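Local coordinates for 462aa long hypothetical selenium-binding protein (Sulfolobus tokodaii, PDB 2ECE) that is of unknown function but folds as a beta-propeller and, like other members of its family, may bind selenium, at residues C32-T37 with A42-V47; T37-A42 with F439-S444; N70-H75 with L401-D406. One frame throughout, in Å; residues are numbered along the deposited sequence.

Interaction 1: C32-T37 with A42-V47; sequences CLYTGT and ADFIAV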
loop_
_atom_site.group_PDB
_atom_site.type_symbol
_atom_site.label_atom_id
_atom_site.label_comp_id
_atom_site.label_asym_id
_atom_site.label_seq_id
_atom_site.Cartn_x
_atom_site.Cartn_y
_atom_site.Cartn_z
ATOM N N CYS A 32 10.030 -5.318 -6.226
ATOM C CA CYS A 32 10.012 -5.436 -7.687
ATOM C C CYS A 32 9.636 -6.844 -8.139
ATOM O O CYS A 32 9.951 -7.818 -7.467
ATOM C CB CYS A 32 11.380 -5.062 -8.257
ATOM S SG CYS A 32 11.796 -3.322 -8.002
ATOM N N LEU A 33 8.987 -6.950 -9.295
ATOM C CA LEU A 33 8.558 -8.253 -9.774
ATOM C C LEU A 33 8.682 -8.486 -11.280
ATOM O O LEU A 33 8.626 -7.553 -12.080
ATOM C CB LEU A 33 7.102 -8.486 -9.368
ATOM C CG LEU A 33 6.117 -7.423 -9.887
ATOM C CD1 LEU A 33 4.739 -8.036 -10.048
ATOM C CD2 LEU A 33 6.076 -6.237 -8.926
ATOM N N TYR A 34 8.852 -9.753 -11.643
ATOM C CA TYR A 34 8.918 -10.174 -13.038
ATOM C C TYR A 34 7.650 -10.993 -13.284
ATOM O O TYR A 34 7.348 -11.385 -14.414
ATOM C CB TYR A 34 10.163 -11.029 -13.289
ATOM C CG TYR A 34 11.418 -10.213 -13.527
ATOM C CD1 TYR A 34 11.537 -9.395 -14.653
ATOM C CD2 TYR A 34 12.484 -10.252 -12.629
ATOM C CE1 TYR A 34 12.688 -8.636 -14.876
ATOM C CE2 TYR A 34 13.637 -9.497 -12.844
ATOM C CZ TYR A 34 13.731 -8.696 -13.966
ATOM O OH TYR A 34 14.866 -7.959 -14.190
ATOM N N THR A 35 6.911 -11.243 -12.206
ATOM C CA THR A 35 5.665 -11.995 -12.282
ATOM C C THR A 35 4.704 -11.229 -13.190
ATOM O O THR A 35 4.411 -10.058 -12.949
ATOM C CB THR A 35 5.016 -12.154 -10.886
ATOM O OG1 THR A 35 5.935 -12.791 -9.994
ATOM C CG2 THR A 35 3.767 -13.002 -10.980
ATOM N N GLY A 36 4.231 -11.883 -14.247
ATOM C CA GLY A 36 3.309 -11.233 -15.163
ATOM C C GLY A 36 3.971 -10.582 -16.371
ATOM O O GLY A 36 3.287 -10.099 -17.278
ATOM N N THR A 37 5.300 -10.573 -16.393
ATOM C CA THR A 37 6.033 -9.968 -17.500
ATOM C C THR A 37 6.407 -10.991 -18.559
ATOM O O THR A 37 6.815 -10.630 -19.662
ATOM C CB THR A 37 7.337 -9.333 -17.027
ATOM O OG1 THR A 37 8.208 -10.368 -16.548
ATOM C CG2 THR A 37 7.064 -8.310 -15.920
ATOM N N ALA A 42 13.157 -14.511 -10.798
ATOM C CA ALA A 42 12.554 -14.267 -9.495
ATOM C C ALA A 42 12.298 -12.786 -9.240
ATOM O O ALA A 42 12.950 -11.916 -9.823
ATOM C CB ALA A 42 13.450 -14.827 -8.398
ATOM N N ASP A 43 11.327 -12.503 -8.378
ATOM C CA ASP A 43 11.033 -11.126 -8.011
ATOM C C ASP A 43 12.198 -10.741 -7.096
ATOM O O ASP A 43 13.022 -11.595 -6.759
ATOM C CB ASP A 43 9.690 -11.048 -7.275
ATOM C CG ASP A 43 8.518 -11.434 -8.165
ATOM O OD1 ASP A 43 8.722 -11.566 -9.394
ATOM O OD2 ASP A 43 7.390 -11.591 -7.647
ATOM N N PHE A 44 12.276 -9.477 -6.696
ATOM C CA PHE A 44 13.381 -9.032 -5.856
ATOM C C PHE A 44 13.096 -7.710 -5.163
ATOM O O PHE A 44 12.175 -6.983 -5.529
ATOM C CB PHE A 44 14.647 -8.862 -6.709
ATOM C CG PHE A 44 14.495 -7.852 -7.826
ATOM C CD1 PHE A 44 14.927 -6.534 -7.662
ATOM C CD2 PHE A 44 13.916 -8.221 -9.043
ATOM C CE1 PHE A 44 14.790 -5.597 -8.693
ATOM C CE2 PHE A 44 13.772 -7.296 -10.078
ATOM C CZ PHE A 44 14.214 -5.974 -9.904
ATOM N N ILE A 45 13.906 -7.412 -4.154
ATOM C CA ILE A 45 13.797 -6.155 -3.426
ATOM C C ILE A 45 14.952 -5.315 -3.942
ATOM O O ILE A 45 16.111 -5.736 -3.886
ATOM C CB ILE A 45 13.973 -6.339 -1.902
ATOM C CG1 ILE A 45 12.716 -6.972 -1.297
ATOM C CG2 ILE A 45 14.262 -4.978 -1.246
ATOM C CD1 ILE A 45 11.509 -6.042 -1.266
ATOM N N ALA A 46 14.642 -4.138 -4.463
ATOM C CA ALA A 46 15.690 -3.273 -4.977
ATOM C C ALA A 46 16.063 -2.246 -3.927
ATOM O O ALA A 46 15.194 -1.729 -3.220
ATOM C CB ALA A 46 15.219 -2.578 -6.241
ATOM N N VAL A 47 17.359 -1.968 -3.816
ATOM C CA VAL A 47 17.843 -0.977 -2.868
ATOM C C VAL A 47 18.228 0.249 -3.685
ATOM O O VAL A 47 19.182 0.210 -4.459
ATOM C CB VAL A 47 19.078 -1.481 -2.094
ATOM C CG1 VAL A 47 19.517 -0.430 -1.088
ATOM C CG2 VAL A 47 18.748 -2.788 -1.381
#

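Interaction 2: T37-A42 with F439-S444; sequences TGINRA and FGEARS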
loop_
_atom_site.group_PDB
_atom_site.type_symbol
_atom_site.label_atom_id
_atom_site.label_comp_id
_atom_site.label_asym_id
_atom_site.label_seq_id
_atom_site.Cartn_x
_atom_site.Cartn_y
_atom_site.Cartn_z
ATOM N N THR A 37 5.300 -10.573 -16.393
ATOM C CA THR A 37 6.033 -9.968 -17.500
ATOM C C THR A 37 6.407 -10.991 -18.559
ATOM O O THR A 37 6.815 -10.630 -19.662
ATOM C CB THR A 37 7.337 -9.333 -17.027
ATOM O OG1 THR A 37 8.208 -10.368 -16.548
ATOM C CG2 THR A 37 7.064 -8.310 -15.920
ATOM N N GLY A 38 6.286 -12.266 -18.214
ATOM C CA GLY A 38 6.638 -13.308 -19.157
ATOM C C GLY A 38 8.105 -13.663 -19.036
ATOM O O GLY A 38 8.596 -14.553 -19.728
ATOM N N ILE A 39 8.809 -12.963 -18.154
ATOM C CA ILE A 39 10.227 -13.216 -17.938
ATOM C C ILE A 39 10.413 -14.190 -16.785
ATOM O O ILE A 39 9.939 -13.953 -15.673
ATOM C CB ILE A 39 10.968 -11.903 -17.653
ATOM C CG1 ILE A 39 10.951 -11.043 -18.917
ATOM C CG2 ILE A 39 12.398 -12.186 -17.208
ATOM C CD1 ILE A 39 11.238 -9.599 -18.676
ATOM N N ASN A 40 11.108 -15.287 -17.062
ATOM C CA ASN A 40 11.341 -16.325 -16.067
ATOM C C ASN A 40 12.487 -16.006 -15.109
ATOM O O ASN A 40 13.552 -16.621 -15.170
ATOM C CB ASN A 40 11.591 -17.666 -16.775
ATOM C CG ASN A 40 11.410 -18.858 -15.853
ATOM O OD1 ASN A 40 10.459 -18.915 -15.070
ATOM N ND2 ASN A 40 12.314 -19.828 -15.953
ATOM N N ARG A 41 12.252 -15.033 -14.228
ATOM C CA ARG A 41 13.223 -14.605 -13.217
ATOM C C ARG A 41 12.483 -14.306 -11.920
ATOM O O ARG A 41 11.335 -13.877 -11.937
ATOM C CB ARG A 41 13.950 -13.328 -13.635
ATOM C CG ARG A 41 15.011 -13.481 -14.691
ATOM C CD ARG A 41 15.676 -12.130 -14.905
ATOM N NE ARG A 41 16.260 -11.996 -16.236
ATOM C CZ ARG A 41 16.652 -10.839 -16.760
ATOM N NH1 ARG A 41 16.520 -9.717 -16.064
ATOM N NH2 ARG A 41 17.169 -10.799 -17.982
ATOM N N ALA A 42 13.157 -14.511 -10.798
ATOM C CA ALA A 42 12.554 -14.267 -9.495
ATOM C C ALA A 42 12.298 -12.786 -9.240
ATOM O O ALA A 42 12.950 -11.916 -9.823
ATOM C CB ALA A 42 13.450 -14.827 -8.398
ATOM N N PHE A 439 13.380 0.364 -13.902
ATOM C CA PHE A 439 13.642 -1.008 -13.486
ATOM C C PHE A 439 13.753 -2.009 -14.635
ATOM O O PHE A 439 13.715 -3.223 -14.417
ATOM C CB PHE A 439 12.565 -1.438 -12.487
ATOM C CG PHE A 439 12.620 -0.678 -11.183
ATOM C CD1 PHE A 439 13.568 -0.998 -10.214
ATOM C CD2 PHE A 439 11.750 0.381 -10.940
ATOM C CE1 PHE A 439 13.651 -0.275 -9.025
ATOM C CE2 PHE A 439 11.826 1.108 -9.752
ATOM C CZ PHE A 439 12.779 0.780 -8.793
ATOM N N GLY A 440 13.902 -1.497 -15.854
ATOM C CA GLY A 440 14.041 -2.371 -17.012
ATOM C C GLY A 440 12.769 -3.116 -17.359
ATOM O O GLY A 440 11.760 -2.497 -17.678
ATOM N N GLU A 441 12.808 -4.444 -17.300
ATOM C CA GLU A 441 11.626 -5.246 -17.614
ATOM C C GLU A 441 10.887 -5.646 -16.337
ATOM O O GLU A 441 9.812 -6.246 -16.393
ATOM C CB GLU A 441 12.024 -6.505 -18.393
ATOM C CG GLU A 441 12.686 -6.251 -19.748
ATOM C CD GLU A 441 11.756 -5.590 -20.754
ATOM O OE1 GLU A 441 10.598 -6.043 -20.890
ATOM O OE2 GLU A 441 12.185 -4.625 -21.421
ATOM N N ALA A 442 11.474 -5.325 -15.188
ATOM C CA ALA A 442 10.849 -5.641 -13.904
ATOM C C ALA A 442 9.842 -4.540 -13.577
ATOM O O ALA A 442 9.984 -3.416 -14.055
ATOM C CB ALA A 442 11.911 -5.723 -12.807
ATOM N N ARG A 443 8.830 -4.865 -12.772
ATOM C CA ARG A 443 7.808 -3.896 -12.389
ATOM C C ARG A 443 8.011 -3.526 -10.920
ATOM O O ARG A 443 8.492 -4.345 -10.137
ATOM C CB ARG A 443 6.409 -4.485 -12.610
ATOM C CG ARG A 443 6.146 -4.853 -14.069
ATOM C CD ARG A 443 4.779 -5.483 -14.286
ATOM N NE ARG A 443 4.606 -5.879 -15.682
ATOM C CZ ARG A 443 3.551 -6.535 -16.153
ATOM N NH1 ARG A 443 2.558 -6.871 -15.344
ATOM N NH2 ARG A 443 3.494 -6.865 -17.437
ATOM N N SER A 444 7.639 -2.304 -10.546
ATOM C CA SER A 444 7.831 -1.845 -9.170
ATOM C C SER A 444 6.536 -1.634 -8.392
ATOM O O SER A 444 5.525 -1.208 -8.950
ATOM C CB SER A 444 8.655 -0.553 -9.175
ATOM O OG SER A 444 8.098 0.403 -10.070
#

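Interaction 3: N70-H75 with L401-D406; sequences NDELHH and LYSTWD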
loop_
_atom_site.group_PDB
_atom_site.type_symbol
_atom_site.label_atom_id
_atom_site.label_comp_id
_atom_site.label_asym_id
_atom_site.label_seq_id
_atom_site.Cartn_x
_atom_site.Cartn_y
_atom_site.Cartn_z
ATOM N N ASN A 70 7.844 -16.232 -9.402
ATOM C CA ASN A 70 6.414 -15.940 -9.274
ATOM C C ASN A 70 5.835 -15.736 -7.867
ATOM O O ASN A 70 4.703 -16.131 -7.604
ATOM C CB ASN A 70 5.583 -17.003 -10.005
ATOM C CG ASN A 70 5.791 -16.968 -11.507
ATOM O OD1 ASN A 70 5.867 -15.896 -12.115
ATOM N ND2 ASN A 70 5.873 -18.142 -12.116
ATOM N N ASP A 71 6.597 -15.112 -6.969
ATOM C CA ASP A 71 6.104 -14.838 -5.615
ATOM C C ASP A 71 5.020 -13.764 -5.704
ATOM O O ASP A 71 4.040 -13.793 -4.961
ATOM C CB ASP A 71 7.224 -14.281 -4.715
ATOM C CG ASP A 71 8.114 -15.367 -4.113
ATOM O OD1 ASP A 71 7.601 -16.252 -3.391
ATOM O OD2 ASP A 71 9.338 -15.321 -4.345
ATOM N N GLU A 72 5.230 -12.848 -6.649
ATOM C CA GLU A 72 4.408 -11.663 -6.906
ATOM C C GLU A 72 4.573 -10.766 -5.690
ATOM O O GLU A 72 3.709 -10.711 -4.813
ATOM C CB GLU A 72 2.921 -11.979 -7.144
ATOM C CG GLU A 72 1.997 -10.718 -7.261
ATOM C CD GLU A 72 1.499 -10.400 -8.686
ATOM O OE1 GLU A 72 1.142 -11.336 -9.433
ATOM O OE2 GLU A 72 1.437 -9.202 -9.055
ATOM N N LEU A 73 5.721 -10.094 -5.621
ATOM C CA LEU A 73 5.978 -9.168 -4.523
ATOM C C LEU A 73 4.987 -8.043 -4.702
ATOM O O LEU A 73 4.534 -7.778 -5.830
ATOM C CB LEU A 73 7.406 -8.616 -4.566
ATOM C CG LEU A 73 8.531 -9.597 -4.206
ATOM C CD1 LEU A 73 9.771 -8.825 -3.787
ATOM C CD2 LEU A 73 8.088 -10.497 -3.062
ATOM N N HIS A 74 4.546 -7.473 -3.588
ATOM C CA HIS A 74 3.582 -6.380 -3.675
ATOM C C HIS A 74 3.805 -5.358 -2.539
ATOM O O HIS A 74 4.569 -4.406 -2.667
ATOM C CB HIS A 74 2.250 -7.071 -3.533
ATOM C CG HIS A 74 1.052 -6.253 -3.886
ATOM N ND1 HIS A 74 0.549 -6.199 -5.168
ATOM C CD2 HIS A 74 0.174 -5.579 -3.109
ATOM C CE1 HIS A 74 -0.590 -5.528 -5.164
ATOM N NE2 HIS A 74 -0.839 -5.139 -3.927
ATOM N N HIS A 75 3.356 -5.756 -1.359
ATOM C CA HIS A 75 3.446 -4.906 -0.170
ATOM C C HIS A 75 4.388 -5.606 0.804
ATOM O O HIS A 75 4.511 -6.831 0.777
ATOM C CB HIS A 75 2.064 -4.731 0.512
ATOM C CG HIS A 75 1.213 -3.640 -0.074
ATOM N ND1 HIS A 75 1.413 -3.131 -1.340
ATOM C CD2 HIS A 75 0.139 -2.980 0.430
ATOM C CE1 HIS A 75 0.504 -2.205 -1.590
ATOM N NE2 HIS A 75 -0.281 -2.094 -0.532
ATOM N N LEU A 401 0.311 -2.428 -10.461
ATOM C CA LEU A 401 -0.788 -2.742 -9.554
ATOM C C LEU A 401 -0.808 -4.232 -9.214
ATOM O O LEU A 401 -0.752 -4.622 -8.048
ATOM C CB LEU A 401 -2.134 -2.346 -10.187
ATOM C CG LEU A 401 -3.404 -2.672 -9.383
ATOM C CD1 LEU A 401 -3.397 -1.895 -8.073
ATOM C CD2 LEU A 401 -4.647 -2.327 -10.199
ATOM N N TYR A 402 -0.901 -5.058 -10.251
ATOM C CA TYR A 402 -0.935 -6.507 -10.096
ATOM C C TYR A 402 -0.661 -7.146 -11.470
ATOM O O TYR A 402 -1.253 -6.757 -12.476
ATOM C CB TYR A 402 -2.302 -6.943 -9.539
ATOM C CG TYR A 402 -2.382 -8.416 -9.187
ATOM C CD1 TYR A 402 -2.702 -9.370 -10.157
ATOM C CD2 TYR A 402 -2.079 -8.865 -7.900
ATOM C CE1 TYR A 402 -2.714 -10.738 -9.853
ATOM C CE2 TYR A 402 -2.089 -10.225 -7.587
ATOM C CZ TYR A 402 -2.406 -11.155 -8.569
ATOM O OH TYR A 402 -2.413 -12.500 -8.270
ATOM N N SER A 403 0.250 -8.112 -11.496
ATOM C CA SER A 403 0.654 -8.802 -12.723
ATOM C C SER A 403 -0.386 -8.869 -13.842
ATOM O O SER A 403 -0.204 -8.272 -14.896
ATOM C CB SER A 403 1.126 -10.220 -12.386
ATOM O OG SER A 403 0.087 -10.969 -11.781
ATOM N N THR A 404 -1.475 -9.592 -13.609
ATOM C CA THR A 404 -2.506 -9.744 -14.626
ATOM C C THR A 404 -3.370 -8.516 -14.876
ATOM O O THR A 404 -3.891 -8.345 -15.979
ATOM C CB THR A 404 -3.405 -10.951 -14.313
ATOM O OG1 THR A 404 -3.857 -10.879 -12.956
ATOM C CG2 THR A 404 -2.625 -12.244 -14.518
ATOM N N TRP A 405 -3.526 -7.660 -13.870
ATOM C CA TRP A 405 -4.319 -6.453 -14.063
ATOM C C TRP A 405 -3.515 -5.450 -14.894
ATOM O O TRP A 405 -4.081 -4.729 -15.722
ATOM C CB TRP A 405 -4.728 -5.847 -12.708
ATOM C CG TRP A 405 -5.750 -6.682 -11.973
ATOM C CD1 TRP A 405 -5.745 -8.044 -11.832
ATOM C CD2 TRP A 405 -6.925 -6.213 -11.297
ATOM N NE1 TRP A 405 -6.847 -8.450 -11.118
ATOM C CE2 TRP A 405 -7.587 -7.349 -10.777
ATOM C CE3 TRP A 405 -7.485 -4.945 -11.081
ATOM C CZ2 TRP A 405 -8.785 -7.256 -10.050
ATOM C CZ3 TRP A 405 -8.681 -4.854 -10.355
ATOM C CH2 TRP A 405 -9.314 -6.006 -9.852
ATOM N N ASP A 406 -2.200 -5.406 -14.683
ATOM C CA ASP A 406 -1.345 -4.500 -15.452
ATOM C C ASP A 406 -1.554 -4.823 -16.929
ATOM O O ASP A 406 -1.765 -3.941 -17.762
ATOM C CB ASP A 406 0.143 -4.724 -15.152
ATOM C CG ASP A 406 0.540 -4.340 -13.733
ATOM O OD1 ASP A 406 -0.255 -3.682 -13.029
ATOM O OD2 ASP A 406 1.671 -4.698 -13.338
#

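Interaction 1: C32-T37 with A42-V47
D43 holds CG opposite its own carbonyl carbon (chi1 -65°), which brings its carboxylate up to L33, Y34 and T35, whereas F44 sets CG between backbone N and carbonyl carbon (chi1 60°), a rotation that lays its ring against C32. C32 CB sits over a face of that ring, 3.5 Å from the F44 centroid, a CH-pi contact; C32 SG lies obliquely to the same ring and touches A46 CB at 3.9 Å. The Y34 ring meets F44 obliquely, its CE2 3.5 Å from F44 CE2. C32 and F44 also form an antiparallel hydrogen-bonded pair, with C32 N to F44 O at 2.8 Å and F44 N to C32 O at 3.0 Å. The pair ties together the hairpin 27-33/44-49, two strands of the propeller blade that strand 443-449 completes. Past this pair the carboxylate takes over: Y34 N reaches D43 OD1 at 2.9 Å and 166°, from above the carboxylate plane, and T35 OG1 donates to the syn lone pair of D43 OD2 at 3.0 Å. With an alanine in place of D43, Y34 N and T35 OG1 would probably lose these acceptors and the T35 hydroxyl would be set free to turn. D43 OD2 also accepts from L73 N.

Interaction 2: T37-A42 with F439-S444
E441 is the first residue of 439-444 to touch the loop 37-42, and it is presented by a type II' turn running from F439 to A442, with G440 at the positive-phi corner and A442 N bonded back to F439 O at 3.2 Å. E441 CB meets I39 CD1 at 3.2 Å, a tight approach in which the two side chains cross at about a right angle. The carbonyl O of the same residue lies 3.5 Å from T37 CG2. After A442 the chain enters strand 443-449, and R443, extended from CG to NE, passes T37 in the opposite direction: its NE is 3.5 Å from T37 CG2, and T37 CA lies over one face of the guanidinium. The threonine methyl is turned this way with CG2 opposite the carbonyl carbon; its OG1 accepts from I39 N at 3.1 Å, an ST turn, and is also bonded to Y34 O. The polar edge of R443 is engaged by N407, D406 and S403. No hydrogen bond joins the two segments. Between them the contact is therefore van der Waals packing: the I39 methyl on the E441 methylene, the T37 methyl against E441 O and R443 NE, while the polar ends of T37 and R443 bond to other partners.

Interaction 3: N70-H75 with L401-D406
E72 grips S403 with both carboxylate oxygens: S403 OG donates to E72 OE1 at 2.6 Å, and S403 N to E72 OE2 at 2.9 Å in a nearly straight bond (170°). Both E72 oxygens accept through their syn lone pairs. The same carboxylate lies flat over one face of the Y402 ring, the two planes only 6° apart, with E72 OE1 3.7 Å from Y402 CZ. Beside this, the H74 ring points its edge at the backbone, CE1 coming within 3.0 Å of L401 O near the ring plane. E72 reaches across with CG opposite its backbone N and a bend at chi2 (107°), away from a staggered value. Outside this shell, R104 forms a salt bridge to E72 OE1 and a hydrogen bond to S403 OG, linking the pair from a further loop. On the helix side, D406 OD1 takes L401 N at 2.9 Å and Y402 N at 3.2 Å, fixing the backbone that leads into helix 403-409. The contact thus ties the loop between strands 60-65 and 77-78 to that helix. Two donors from one serine and an arginine satisfy this buried carboxylate and hold it flat on the tyrosine; R104 would be expected to offset its negative charge.

Overall arrangement
All three contacts lie on one side of the chain's centre, near the closure of the seven-bladed propeller, where C-terminal strand 443-449 pairs with N-terminal strand 27-33. Interactions 1 and 2 share T37 and A42, their centres about 6 Å apart, and meet at that seam through L33 O and R443 N at 2.8 Å. Interaction 1 reaches interaction 3, about 9 Å away between centres, through D43 OD2 and L73 N at 3.0 Å. R443 closes the circuit: its NH1 makes a salt bridge to D406 OD2 at 3.1 Å, joining interactions 2 and 3 across about 11 Å between centres. No ligand site is identified among the three contacts.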